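Local coordinates for protein ATP-dependent DNA helicase (Mycobacterium smegmatis, PDB 5V9X) that unwinds RNA:DNA duplexes, using ATP hydrolysis to move 3'-to-5' along a single-stranded DNA tracking strand, at residues 228-233 with 626-631; 404-409 with 443-448. All blocks are in the same frame, centred on the assembly; numbering follows the deposited sequence.

Contact 1: 228-233 with 626-631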
ATOM      1  N   THR A 228       3.581  10.855  -6.660  1.00 51.45           N
ATOM      2  CA  THR A 228       3.262  11.070  -5.246  1.00 47.89           C
ATOM      3  C   THR A 228       4.501  10.733  -4.417  1.00 46.31           C
ATOM      4  O   THR A 228       4.633   9.624  -3.895  1.00 41.62           O
ATOM      5  CB  THR A 228       2.052  10.229  -4.837  1.00 45.92           C
ATOM      6  OG1 THR A 228       2.276   8.861  -5.203  1.00 39.83           O
ATOM      7  CG2 THR A 228       0.797  10.729  -5.536  1.00 44.62           C
ATOM      8  N   VAL A 229       5.405  11.701  -4.293  1.00 47.04           N
ATOM      9  CA  VAL A 229       6.672  11.518  -3.592  1.00 48.45           C
ATOM     10  C   VAL A 229       6.740  12.516  -2.448  1.00 51.62           C
ATOM     11  O   VAL A 229       6.705  13.732  -2.675  1.00 57.53           O
ATOM     12  CB  VAL A 229       7.878  11.691  -4.527  1.00 49.17           C
ATOM     13  CG1 VAL A 229       9.174  11.506  -3.752  1.00 45.80           C
ATOM     14  CG2 VAL A 229       7.801  10.713  -5.682  1.00 46.37           C
ATOM     15  N   ARG A 230       6.855  12.006  -1.227  1.00 55.85           N
ATOM     16  CA  ARG A 230       7.048  12.835  -0.046  1.00 60.16           C
ATOM     17  C   ARG A 230       7.586  11.988   1.103  1.00 61.66           C
ATOM     18  O   ARG A 230       6.925  11.032   1.532  1.00 64.81           O
ATOM     19  CB  ARG A 230       5.743  13.521   0.358  1.00 62.41           C
ATOM     20  CG  ARG A 230       5.770  14.110   1.755  1.00 65.22           C
ATOM     21  CD  ARG A 230       4.560  14.986   2.011  1.00 67.07           C
ATOM     22  NE  ARG A 230       4.368  15.239   3.436  1.00 70.29           N
ATOM     23  CZ  ARG A 230       3.600  16.207   3.925  1.00 78.98           C
ATOM     24  NH1 ARG A 230       2.956  17.025   3.103  1.00 83.04           N
ATOM     25  NH2 ARG A 230       3.484  16.363   5.236  1.00 79.71           N
ATOM     26  N   PRO A 231       8.786  12.292   1.620  1.00 55.98           N
ATOM     27  CA  PRO A 231       9.653  13.380   1.159  1.00 52.51           C
ATOM     28  C   PRO A 231      10.506  12.967  -0.036  1.00 52.92           C
ATOM     29  O   PRO A 231      10.854  11.792  -0.152  1.00 55.10           O
ATOM     30  CB  PRO A 231      10.537  13.674   2.383  1.00 47.84           C
ATOM     31  CG  PRO A 231      10.193  12.605   3.422  1.00 46.68           C
ATOM     32  CD  PRO A 231       9.402  11.547   2.727  1.00 50.17           C
ATOM     33  N   PRO A 232      10.825  13.920  -0.918  1.00 51.61           N
ATOM     34  CA  PRO A 232      11.678  13.580  -2.070  1.00 52.31           C
ATOM     35  C   PRO A 232      13.025  13.003  -1.677  1.00 51.46           C
ATOM     36  O   PRO A 232      13.481  12.032  -2.294  1.00 52.26           O
ATOM     37  CB  PRO A 232      11.824  14.923  -2.799  1.00 48.16           C
ATOM     38  CG  PRO A 232      10.608  15.695  -2.408  1.00 46.94           C
ATOM     39  CD  PRO A 232      10.319  15.301  -0.989  1.00 48.09           C
ATOM     40  N   GLU A 233      13.671  13.565  -0.653  1.00 50.87           N
ATOM     41  CA  GLU A 233      15.008  13.109  -0.285  1.00 54.05           C
ATOM     42  C   GLU A 233      15.001  11.678   0.240  1.00 50.14           C
ATOM     43  O   GLU A 233      15.976  10.944   0.045  1.00 50.09           O
ATOM     44  CB  GLU A 233      15.622  14.056   0.750  1.00 64.38           C
ATOM     45  CG  GLU A 233      14.715  14.411   1.928  1.00 75.51           C
ATOM     46  CD  GLU A 233      13.848  15.636   1.667  1.00 78.98           C
ATOM     47  OE1 GLU A 233      13.571  15.942   0.486  1.00 77.39           O
ATOM     48  OE2 GLU A 233      13.445  16.299   2.649  1.00 78.01           O
ATOM     49  N   PRO A 626      -2.799   7.405   9.111  1.00 61.27           N
ATOM     50  CA  PRO A 626      -1.625   8.096   9.650  1.00 57.14           C
ATOM     51  C   PRO A 626      -2.015   9.333  10.448  1.00 57.70           C
ATOM     52  O   PRO A 626      -3.091   9.908  10.281  1.00 59.88           O
ATOM     53  CB  PRO A 626      -0.830   8.470   8.397  1.00 54.56           C
ATOM     54  CG  PRO A 626      -1.855   8.600   7.333  1.00 54.08           C
ATOM     55  CD  PRO A 626      -2.935   7.596   7.656  1.00 56.97           C
ATOM     56  N   ALA A 627      -1.090   9.749  11.323  1.00 58.92           N
ATOM     57  CA  ALA A 627      -1.405  10.774  12.315  1.00 55.84           C
ATOM     58  C   ALA A 627      -1.649  12.136  11.674  1.00 57.92           C
ATOM     59  O   ALA A 627      -2.550  12.870  12.100  1.00 58.10           O
ATOM     60  CB  ALA A 627      -0.282  10.865  13.349  1.00 49.95           C
ATOM     61  N   GLU A 628      -0.857  12.501  10.662  1.00 59.18           N
ATOM     62  CA  GLU A 628      -1.053  13.792  10.011  1.00 60.94           C
ATOM     63  C   GLU A 628      -2.400  13.856   9.304  1.00 61.89           C
ATOM     64  O   GLU A 628      -3.081  14.887   9.343  1.00 67.29           O
ATOM     65  CB  GLU A 628       0.083  14.078   9.029  1.00 62.72           C
ATOM     66  CG  GLU A 628       1.128  15.040   9.572  1.00 75.02           C
ATOM     67  CD  GLU A 628       1.953  15.686   8.476  1.00 80.79           C
ATOM     68  OE1 GLU A 628       1.494  15.691   7.313  1.00 81.16           O
ATOM     69  OE2 GLU A 628       3.060  16.187   8.776  1.00 80.66           O
ATOM     70  N   LEU A 629      -2.802  12.766   8.646  1.00 58.39           N
ATOM     71  CA  LEU A 629      -4.135  12.734   8.052  1.00 56.90           C
ATOM     72  C   LEU A 629      -5.214  12.678   9.125  1.00 58.36           C
ATOM     73  O   LEU A 629      -6.294  13.255   8.951  1.00 57.73           O
ATOM     74  CB  LEU A 629      -4.268  11.545   7.099  1.00 46.81           C
ATOM     75  CG  LEU A 629      -5.632  11.447   6.413  1.00 45.30           C
ATOM     76  CD1 LEU A 629      -5.894  12.680   5.556  1.00 46.04           C
ATOM     77  CD2 LEU A 629      -5.748  10.176   5.589  1.00 43.53           C
ATOM     78  N   GLY A 630      -4.943  11.992  10.235  1.00 59.72           N
ATOM     79  CA  GLY A 630      -5.883  12.005  11.340  1.00 63.01           C
ATOM     80  C   GLY A 630      -6.108  13.400  11.885  1.00 64.54           C
ATOM     81  O   GLY A 630      -7.235  13.774  12.218  1.00 63.54           O
ATOM     82  N   ALA A 631      -5.036  14.191  11.978  1.00 64.11           N
ATOM     83  CA  ALA A 631      -5.173  15.586  12.382  1.00 61.11           C
ATOM     84  C   ALA A 631      -6.042  16.355  11.396  1.00 61.16           C
ATOM     85  O   ALA A 631      -6.939  17.106  11.795  1.00 64.83           O
ATOM     86  CB  ALA A 631      -3.793  16.231  12.504  1.00 55.28           C
TER
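R230 and E628 meet across a wide backbone gap: their CA atoms, the nearest pair between 228-233 and 626-631, lie 12.9 Å apart. The first segment runs as a loop through a cis peptide bond between R230 and P231, with P231 as the N-cap of helix 232-240. The second is the first turn of helix 627-640, whose N-cap is P626; G630 N closes that turn on P626 O. Both side chains set out toward the other segment. R230 holds CG anti to its own N (chi1 165°) and stays extended as far as NE, which carries the guanidinium about halfway across, where E628 comes to meet it. There NH2 forms a salt bridge with E628 OE1 at 3.0 Å. OE1 meets the guanidinium obliquely, whereas OE2, 3.6 Å from R230 NH2, lies at the edge of the guanidinium, in its plane. The two flat groups stand 79° apart, so the contact is one N-O pair with a longer second approach and not a flat two-pronged pairing. NE is turned to T453 OG1 in a hydrogen bond, and the R230 backbone bonds to L454. R230 thus spans three parts of the chain: the loop that follows S226-T228, which match helicase motif III (Ser-Ala-Thr), the 453-454 loop and helix 627-640. Only 63 Å² is buried and E628 is exposed, so the attraction is probably weakened by solvent and depends on charge more than on packing.

Contact 2: 404-409 with 443-448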
ATOM      1  N   PRO A 404      -7.582   4.175   0.508  1.00 50.05           N
ATOM      2  CA  PRO A 404      -6.723   3.904   1.676  1.00 49.13           C
ATOM      3  C   PRO A 404      -5.789   5.045   2.047  1.00 48.90           C
ATOM      4  O   PRO A 404      -5.329   5.092   3.194  1.00 54.45           O
ATOM      5  CB  PRO A 404      -5.937   2.655   1.251  1.00 47.18           C
ATOM      6  CG  PRO A 404      -5.999   2.650  -0.239  1.00 45.34           C
ATOM      7  CD  PRO A 404      -7.346   3.208  -0.578  1.00 47.11           C
ATOM      8  N   SER A 405      -5.490   5.957   1.127  1.00 44.77           N
ATOM      9  CA  SER A 405      -4.669   7.119   1.443  1.00 37.37           C
ATOM     10  C   SER A 405      -4.926   8.192   0.396  1.00 39.20           C
ATOM     11  O   SER A 405      -5.594   7.957  -0.615  1.00 45.27           O
ATOM     12  CB  SER A 405      -3.183   6.759   1.508  1.00 36.42           C
ATOM     13  OG  SER A 405      -2.726   6.242   0.272  1.00 42.92           O
ATOM     14  N   VAL A 406      -4.388   9.386   0.657  1.00 35.71           N
ATOM     15  CA  VAL A 406      -4.525  10.483  -0.294  1.00 40.28           C
ATOM     16  C   VAL A 406      -3.713  10.201  -1.550  1.00 49.78           C
ATOM     17  O   VAL A 406      -4.162  10.473  -2.672  1.00 51.96           O
ATOM     18  CB  VAL A 406      -4.113  11.812   0.364  1.00 34.25           C
ATOM     19  CG1 VAL A 406      -4.093  12.939  -0.658  1.00 34.70           C
ATOM     20  CG2 VAL A 406      -5.056  12.143   1.509  1.00 35.03           C
ATOM     21  N   ALA A 407      -2.511   9.642  -1.385  1.00 49.29           N
ATOM     22  CA  ALA A 407      -1.670   9.335  -2.536  1.00 45.18           C
ATOM     23  C   ALA A 407      -2.362   8.362  -3.482  1.00 48.26           C
ATOM     24  O   ALA A 407      -2.334   8.549  -4.706  1.00 52.43           O
ATOM     25  CB  ALA A 407      -0.327   8.773  -2.071  1.00 36.80           C
ATOM     26  N   SER A 408      -2.998   7.322  -2.938  1.00 48.45           N
ATOM     27  CA  SER A 408      -3.676   6.356  -3.795  1.00 51.58           C
ATOM     28  C   SER A 408      -4.845   6.999  -4.530  1.00 55.79           C
ATOM     29  O   SER A 408      -5.056   6.736  -5.720  1.00 65.04           O
ATOM     30  CB  SER A 408      -4.145   5.153  -2.976  1.00 53.38           C
ATOM     31  OG  SER A 408      -5.266   5.479  -2.176  1.00 59.96           O
ATOM     32  N   GLY A 409      -5.609   7.852  -3.843  1.00 51.50           N
ATOM     33  CA  GLY A 409      -6.682   8.571  -4.513  1.00 51.16           C
ATOM     34  C   GLY A 409      -6.187   9.401  -5.683  1.00 53.47           C
ATOM     35  O   GLY A 409      -6.862   9.510  -6.709  1.00 57.76           O
ATOM     36  N   VAL A 443     -10.713  14.244  -0.738  1.00 51.97           N
ATOM     37  CA  VAL A 443     -10.814  15.182  -1.854  1.00 51.00           C
ATOM     38  C   VAL A 443     -10.082  16.477  -1.528  1.00 53.68           C
ATOM     39  O   VAL A 443      -9.391  17.051  -2.378  1.00 50.88           O
ATOM     40  CB  VAL A 443     -12.293  15.439  -2.203  1.00 48.58           C
ATOM     41  CG1 VAL A 443     -12.431  16.643  -3.126  1.00 50.73           C
ATOM     42  CG2 VAL A 443     -12.908  14.207  -2.841  1.00 41.46           C
ATOM     43  N   GLN A 444     -10.214  16.947  -0.286  1.00 56.61           N
ATOM     44  CA  GLN A 444      -9.547  18.175   0.128  1.00 53.70           C
ATOM     45  C   GLN A 444      -8.033  18.052  -0.005  1.00 54.36           C
ATOM     46  O   GLN A 444      -7.378  18.916  -0.601  1.00 54.35           O
ATOM     47  CB  GLN A 444      -9.942  18.509   1.566  1.00 54.63           C
ATOM     48  CG  GLN A 444      -9.238  19.712   2.154  1.00 62.11           C
ATOM     49  CD  GLN A 444      -9.599  19.926   3.609  1.00 68.06           C
ATOM     50  OE1 GLN A 444     -10.616  20.548   3.925  1.00 74.19           O
ATOM     51  NE2 GLN A 444      -8.773  19.402   4.508  1.00 65.27           N
ATOM     52  N   ARG A 445      -7.458  16.976   0.540  1.00 53.07           N
ATOM     53  CA  ARG A 445      -6.011  16.796   0.481  1.00 51.22           C
ATOM     54  C   ARG A 445      -5.529  16.549  -0.944  1.00 51.41           C
ATOM     55  O   ARG A 445      -4.415  16.953  -1.295  1.00 46.78           O
ATOM     56  CB  ARG A 445      -5.588  15.644   1.393  1.00 52.75           C
ATOM     57  CG  ARG A 445      -6.074  15.763   2.836  1.00 55.12           C
ATOM     58  CD  ARG A 445      -5.080  16.497   3.721  1.00 61.30           C
ATOM     59  NE  ARG A 445      -3.992  15.627   4.162  1.00 67.83           N
ATOM     60  CZ  ARG A 445      -2.976  16.028   4.918  1.00 69.29           C
ATOM     61  NH1 ARG A 445      -2.901  17.291   5.316  1.00 70.57           N
ATOM     62  NH2 ARG A 445      -2.031  15.169   5.274  1.00 69.11           N
ATOM     63  N   MET A 446      -6.344  15.887  -1.773  1.00 54.52           N
ATOM     64  CA  MET A 446      -5.951  15.632  -3.158  1.00 47.80           C
ATOM     65  C   MET A 446      -5.817  16.930  -3.944  1.00 43.42           C
ATOM     66  O   MET A 446      -4.900  17.076  -4.761  1.00 39.50           O
ATOM     67  CB  MET A 446      -6.967  14.716  -3.839  1.00 44.41           C
ATOM     68  CG  MET A 446      -6.964  13.282  -3.363  1.00 44.92           C
ATOM     69  SD  MET A 446      -8.442  12.408  -3.923  1.00 51.43           S
ATOM     70  CE  MET A 446      -8.164  12.376  -5.692  1.00 55.28           C
ATOM     71  N   GLN A 447      -6.732  17.875  -3.723  1.00 46.31           N
ATOM     72  CA  GLN A 447      -6.681  19.139  -4.448  1.00 48.51           C
ATOM     73  C   GLN A 447      -5.461  19.965  -4.058  1.00 52.45           C
ATOM     74  O   GLN A 447      -4.929  20.707  -4.891  1.00 59.08           O
ATOM     75  CB  GLN A 447      -7.968  19.928  -4.206  1.00 51.45           C
ATOM     76  CG  GLN A 447      -9.219  19.243  -4.743  1.00 52.81           C
ATOM     77  CD  GLN A 447     -10.500  19.954  -4.347  1.00 55.79           C
ATOM     78  OE1 GLN A 447     -10.507  20.790  -3.443  1.00 60.02           O
ATOM     79  NE2 GLN A 447     -11.592  19.623  -5.028  1.00 52.44           N
ATOM     80  N   THR A 448      -4.999  19.849  -2.813  1.00 52.91           N
ATOM     81  CA  THR A 448      -3.806  20.550  -2.354  1.00 51.14           C
ATOM     82  C   THR A 448      -2.555  19.678  -2.382  1.00 47.58           C
ATOM     83  O   THR A 448      -1.466  20.172  -2.075  1.00 52.61           O
ATOM     84  CB  THR A 448      -4.020  21.092  -0.936  1.00 52.61           C
ATOM     85  OG1 THR A 448      -4.231  20.001  -0.030  1.00 55.11           O
ATOM     86  CG2 THR A 448      -5.225  22.019  -0.893  1.00 52.68           C
TER
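V406 sets its branched side chain against R445 and M446, where helix 406-413 starts beside the last turns of helix 433-448; V406 CA and M446 CA are 6.1 Å apart. This is the dense part of the contact. CG2 of V406 lies 3.5 Å from R445 CB, and the two side chains cross at about a right angle. The other branch, CG1, anti to the V406 backbone N (chi1 173°), touches M446 CG at 4.0 Å. M446 leaves its helix beside the contact and bends at chi3 (67°), which brings its methyl end to the backbone of G409: CE is 3.3 Å from G409 O. Further along, L410, V413 and L258 of strand 256-262 also pack on this methionine. The looser side begins beyond R445 CG, where the bent arginine chain turns from V406 to E628, L629 and A632 of helix 627-640. Q447 and T448 are exposed and take no part, although Q447 packs on L258 and its NE2 bonds to K654 O. At the other end, S405 is the N-cap of helix 406-413. S408 OG donates to S405 O at 2.9 Å from above the carbonyl plane, G409 N reaches the same oxygen from the same face, and S408 N gives a weak capping bond to S405 OG. E452 accepts from A407 N, and P404 packs on a guanine base of the bound DNA. Helix 406-413 crosses between parallel strands 394-400 and 424-429 and carries Q411 and R412 of helicase motif VI, within the second RecA-like domain of a superfamily 2 helicase; helix 433-448, which follows strand 424-429, packs against it and probably belongs to the same domain.

Contacts 1 and 2 have centres 11 Å apart and touch each other through L629 and T228. L629 CD1 of 626-631 rests 3.8 Å from R445 NE of 443-448, placing the arginine between helix 627-640 and helix 406-413. Separately, T228 CG2 touches A407 O at 3.9 Å, and T228 OG1 bonds to Q411, so motif III of the first RecA-like domain meets the motif VI helix of the second. Nearest atoms lie about 8 Å from the DNA for contact 1 and about 4 Å for contact 2, while G409 is about 12 Å from the bound ANP. Contact 2 is thus near both, consistent with a region where the two sites could communicate.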